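Local coordinates for protein transcriptional regulator (Mesorhizobium loti, PDB 3BHQ) that probably binds operator DNA as a dimeric TetR-family regulator and controls transcription of its target genes, at residues M88-I100 and L191-L203. Sequence-based numbering, arbitrary orientation. Where two conformers were deposited one is given.
Sequences MEGGLQQLARRLI and LERHADASVEAFL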
# COMPACT_ATOMS: atom_id res chain seq x y z
N MSE A 88 4.00 27.61 -7.55
CA MSE A 88 4.19 26.20 -7.29
C MSE A 88 3.57 25.69 -6.03
O MSE A 88 3.10 24.54 -6.08
CB MSE A 88 5.68 25.80 -7.31
CG MSE A 88 6.32 25.90 -8.69
SE MSE A 88 5.57 24.74 -10.01
CE MSE A 88 4.29 25.99 -10.82
N GLU A 89 3.58 26.43 -4.92
CA GLU A 89 2.97 25.90 -3.70
C GLU A 89 1.46 25.74 -3.91
O GLU A 89 0.93 24.67 -3.68
CB GLU A 89 3.31 26.64 -2.40
CG GLU A 89 2.92 25.80 -1.14
CD GLU A 89 3.56 26.26 0.18
OE1 GLU A 89 3.83 27.47 0.34
OE2 GLU A 89 3.76 25.40 1.07
N GLY A 90 0.79 26.78 -4.36
CA GLY A 90 -0.65 26.66 -4.64
C GLY A 90 -0.96 25.63 -5.72
O GLY A 90 -1.91 24.87 -5.61
N GLY A 91 -0.16 25.62 -6.79
CA GLY A 91 -0.35 24.69 -7.88
C GLY A 91 -0.22 23.25 -7.42
O GLY A 91 -1.07 22.42 -7.74
N LEU A 92 0.81 22.98 -6.63
CA LEU A 92 1.01 21.63 -6.06
C LEU A 92 -0.07 21.25 -5.07
O LEU A 92 -0.45 20.08 -5.00
CB LEU A 92 2.40 21.48 -5.44
CG LEU A 92 3.53 21.28 -6.45
CD1 LEU A 92 4.91 21.62 -5.86
CD2 LEU A 92 3.48 19.87 -7.04
N GLN A 93 -0.53 22.22 -4.27
CA GLN A 93 -1.66 22.00 -3.35
C GLN A 93 -2.89 21.57 -4.13
O GLN A 93 -3.56 20.60 -3.76
CB GLN A 93 -2.00 23.22 -2.54
CG GLN A 93 -1.04 23.56 -1.43
CD GLN A 93 -1.34 24.89 -0.76
OE1 GLN A 93 -2.23 25.63 -1.18
NE2 GLN A 93 -0.57 25.22 0.26
N GLN A 94 -3.20 22.28 -5.23
CA GLN A 94 -4.36 21.90 -6.05
C GLN A 94 -4.21 20.51 -6.63
O GLN A 94 -5.17 19.73 -6.61
CB GLN A 94 -4.69 22.98 -7.12
CG GLN A 94 -5.14 24.29 -6.51
CD GLN A 94 -6.38 24.13 -5.63
OE1 GLN A 94 -7.39 23.60 -6.07
NE2 GLN A 94 -6.28 24.54 -4.38
N LEU A 95 -3.02 20.16 -7.11
CA LEU A 95 -2.77 18.80 -7.63
C LEU A 95 -2.93 17.76 -6.52
O LEU A 95 -3.63 16.75 -6.73
CB LEU A 95 -1.36 18.68 -8.23
CG LEU A 95 -0.87 17.31 -8.71
CD1 LEU A 95 -1.85 16.80 -9.77
CD2 LEU A 95 0.54 17.35 -9.25
N ALA A 96 -2.29 18.01 -5.39
CA ALA A 96 -2.33 17.06 -4.24
C ALA A 96 -3.74 16.80 -3.76
O ALA A 96 -4.13 15.66 -3.49
CB ALA A 96 -1.50 17.56 -3.09
N ARG A 97 -4.54 17.86 -3.64
CA ARG A 97 -5.94 17.73 -3.23
C ARG A 97 -6.74 16.88 -4.22
O ARG A 97 -7.54 16.02 -3.80
CB ARG A 97 -6.58 19.11 -3.04
CG ARG A 97 -6.01 19.90 -1.88
CD ARG A 97 -6.46 21.34 -1.95
NE ARG A 97 -5.83 22.21 -0.95
CZ ARG A 97 -6.21 23.47 -0.72
NH1 ARG A 97 -7.24 24.03 -1.37
NH2 ARG A 97 -5.59 24.20 0.20
N ARG A 98 -6.52 17.07 -5.53
CA ARG A 98 -7.21 16.27 -6.56
C ARG A 98 -6.74 14.81 -6.54
O ARG A 98 -7.56 13.90 -6.68
CB ARG A 98 -7.03 16.84 -7.97
CG ARG A 98 -7.67 18.20 -8.19
CD ARG A 98 -9.21 18.14 -8.29
NE ARG A 98 -9.68 17.43 -9.48
CZ ARG A 98 -10.18 16.19 -9.55
NH1 ARG A 98 -10.55 15.71 -10.74
NH2 ARG A 98 -10.34 15.41 -8.47
N LEU A 99 -5.43 14.59 -6.36
CA LEU A 99 -4.86 13.22 -6.30
C LEU A 99 -5.47 12.43 -5.16
O LEU A 99 -5.83 11.26 -5.33
CB LEU A 99 -3.33 13.22 -6.14
CG LEU A 99 -2.46 13.74 -7.28
CD1 LEU A 99 -0.99 13.74 -6.82
CD2 LEU A 99 -2.65 12.90 -8.56
N ILE A 100 -5.55 13.05 -3.98
CA ILE A 100 -6.19 12.41 -2.81
C ILE A 100 -7.61 12.03 -3.12
O ILE A 100 -8.02 10.92 -2.89
CB ILE A 100 -6.22 13.32 -1.55
CG1 ILE A 100 -4.82 13.44 -0.98
CG2 ILE A 100 -7.20 12.77 -0.47
CD1 ILE A 100 -4.72 14.39 0.19
N LEU A 191 -8.70 16.72 4.54
CA LEU A 191 -8.12 16.40 3.21
C LEU A 191 -7.11 17.49 2.78
O LEU A 191 -5.96 17.18 2.45
CB LEU A 191 -9.23 16.25 2.15
CG LEU A 191 -8.86 15.85 0.71
CD1 LEU A 191 -10.01 15.14 -0.02
CD2 LEU A 191 -8.34 17.03 -0.17
N GLU A 192 -7.56 18.75 2.84
CA GLU A 192 -6.73 19.90 2.48
C GLU A 192 -5.51 20.06 3.40
O GLU A 192 -4.39 20.26 2.91
CB GLU A 192 -7.56 21.19 2.41
CG GLU A 192 -8.61 21.16 1.27
CD GLU A 192 -9.51 22.41 1.22
OE1 GLU A 192 -9.35 23.33 2.05
OE2 GLU A 192 -10.38 22.45 0.32
N ARG A 193 -5.70 19.96 4.72
CA ARG A 193 -4.56 20.08 5.65
C ARG A 193 -3.48 19.05 5.35
O ARG A 193 -2.27 19.34 5.43
CB ARG A 193 -4.97 19.94 7.12
CG ARG A 193 -5.64 21.16 7.73
CD ARG A 193 -5.49 21.13 9.26
NE ARG A 193 -6.03 19.90 9.83
CZ ARG A 193 -7.33 19.65 10.07
NH1 ARG A 193 -8.29 20.56 9.81
NH2 ARG A 193 -7.68 18.47 10.59
N HIS A 194 -3.93 17.84 5.01
CA HIS A 194 -3.03 16.73 4.69
C HIS A 194 -2.25 16.96 3.39
O HIS A 194 -1.04 16.82 3.37
CB HIS A 194 -3.80 15.41 4.58
CG HIS A 194 -2.91 14.23 4.43
ND1 HIS A 194 -2.20 13.71 5.50
CD2 HIS A 194 -2.55 13.49 3.35
CE1 HIS A 194 -1.47 12.69 5.08
NE2 HIS A 194 -1.64 12.56 3.78
N ALA A 195 -2.97 17.29 2.33
CA ALA A 195 -2.35 17.58 1.05
C ALA A 195 -1.33 18.74 1.20
O ALA A 195 -0.20 18.64 0.74
CB ALA A 195 -3.43 17.93 0.01
N ASP A 196 -1.72 19.80 1.91
CA ASP A 196 -0.86 20.97 2.06
C ASP A 196 0.41 20.72 2.84
O ASP A 196 1.47 21.22 2.49
CB ASP A 196 -1.62 22.15 2.66
CG ASP A 196 -2.77 22.62 1.80
OD1 ASP A 196 -3.02 22.10 0.68
OD2 ASP A 196 -3.48 23.50 2.31
N ALA A 197 0.29 19.93 3.92
CA ALA A 197 1.45 19.54 4.70
C ALA A 197 2.43 18.68 3.85
O ALA A 197 3.64 18.86 3.94
CB ALA A 197 1.00 18.77 5.96
N SER A 198 1.89 17.79 3.01
CA SER A 198 2.71 16.95 2.11
C SER A 198 3.47 17.83 1.08
O SER A 198 4.63 17.62 0.78
CB SER A 198 1.87 15.91 1.37
OG SER A 198 1.07 15.15 2.27
N VAL A 199 2.75 18.81 0.52
CA VAL A 199 3.34 19.76 -0.44
C VAL A 199 4.41 20.63 0.20
O VAL A 199 5.45 20.88 -0.40
CB VAL A 199 2.24 20.60 -1.12
CG1 VAL A 199 2.83 21.81 -1.91
CG2 VAL A 199 1.41 19.71 -1.99
N GLU A 200 4.19 21.10 1.43
CA GLU A 200 5.21 21.86 2.15
C GLU A 200 6.50 21.08 2.30
O GLU A 200 7.58 21.60 2.06
CB GLU A 200 4.70 22.31 3.52
CG GLU A 200 5.67 23.17 4.31
CD GLU A 200 5.06 23.63 5.62
OE1 GLU A 200 4.17 24.50 5.58
OE2 GLU A 200 5.48 23.12 6.68
N ALA A 201 6.38 19.81 2.70
CA ALA A 201 7.55 18.96 2.84
C ALA A 201 8.22 18.72 1.48
O ALA A 201 9.44 18.76 1.34
CB ALA A 201 7.16 17.63 3.49
N PHE A 202 7.41 18.44 0.47
CA PHE A 202 7.90 18.25 -0.90
C PHE A 202 8.71 19.45 -1.39
O PHE A 202 9.80 19.26 -1.95
CB PHE A 202 6.74 17.97 -1.86
CG PHE A 202 7.18 17.78 -3.29
CD1 PHE A 202 7.52 16.53 -3.77
CD2 PHE A 202 7.23 18.87 -4.17
CE1 PHE A 202 7.89 16.38 -5.09
CE2 PHE A 202 7.63 18.72 -5.49
CZ PHE A 202 7.96 17.47 -5.94
N LEU A 203 8.20 20.67 -1.20
CA LEU A 203 8.93 21.87 -1.64
C LEU A 203 10.19 22.14 -0.82
O LEU A 203 11.13 22.76 -1.35
CB LEU A 203 8.01 23.11 -1.68
CG LEU A 203 7.01 23.06 -2.84
CD1 LEU A 203 5.98 24.17 -2.72
CD2 LEU A 203 7.69 23.12 -4.19
O HOH W 1 1.60 23.61 1.23
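Arg97 reaches across from helix 88-103 and fits as a knob among Leu191, Glu192, Ala195 and Asp196 of helix 188-206. Arginine suits the place because its long apolar stem covers Leu191 and Ala195 while its flat head meets carboxylates. CB rests near Leu191 CD2, and CG lies 3.8 Å from Ala195 CB. The chain then runs extended (chi2 167°, chi3 -174°), carrying CD past Glu192 CG and the guanidinium on to Asp196. There the grip is side-on: NE donates to Asp196 OD1 at 3.3 Å and NH2 to Asp196 OD2 at 3.1 Å, each bond close to the guanidinium plane and meeting a syn lone pair. Glu192 instead lays its CG over one guanidinium face, its carboxylate stacked nearly parallel, so the long salt bridge from NH1 to Glu192 OE2 is purely electrostatic. With an alanine here, both carboxylates would probably lose their shared positive partner and a gap would open beside Ala195. The Gln93 amide stacks on the Asp196 carboxylate, and a water accepts from Gln93 NE2 and donates to Asp196 O and, in one conformer of Glu89, to its OE2.

Next to this polar margin, small residues permit a close approach, the axes passing 8.6 Å apart at 129°: Ala96 CB meets Ala195 CB at 3.7 Å. Val199, the reciprocal knob, is beta-branched and fills its hole among Glu89, Leu92, Gln93 and Ala96 with two methyls. Leu92 and Leu203 meet tip to tip, whereas Ile100, in the conformer described, sets CG2 against Leu191 and CD1 at the edge of the His194 ring, whose NE2 is hydrogen-bonded to Leu170 O. This obliquely crossed pair belongs to the all-helical C-terminal domain: helix 56-83 packs on Leu92, helix 123-150 on Leu92 and Phe202, and helix 159-181 on Ile100 and Phe202.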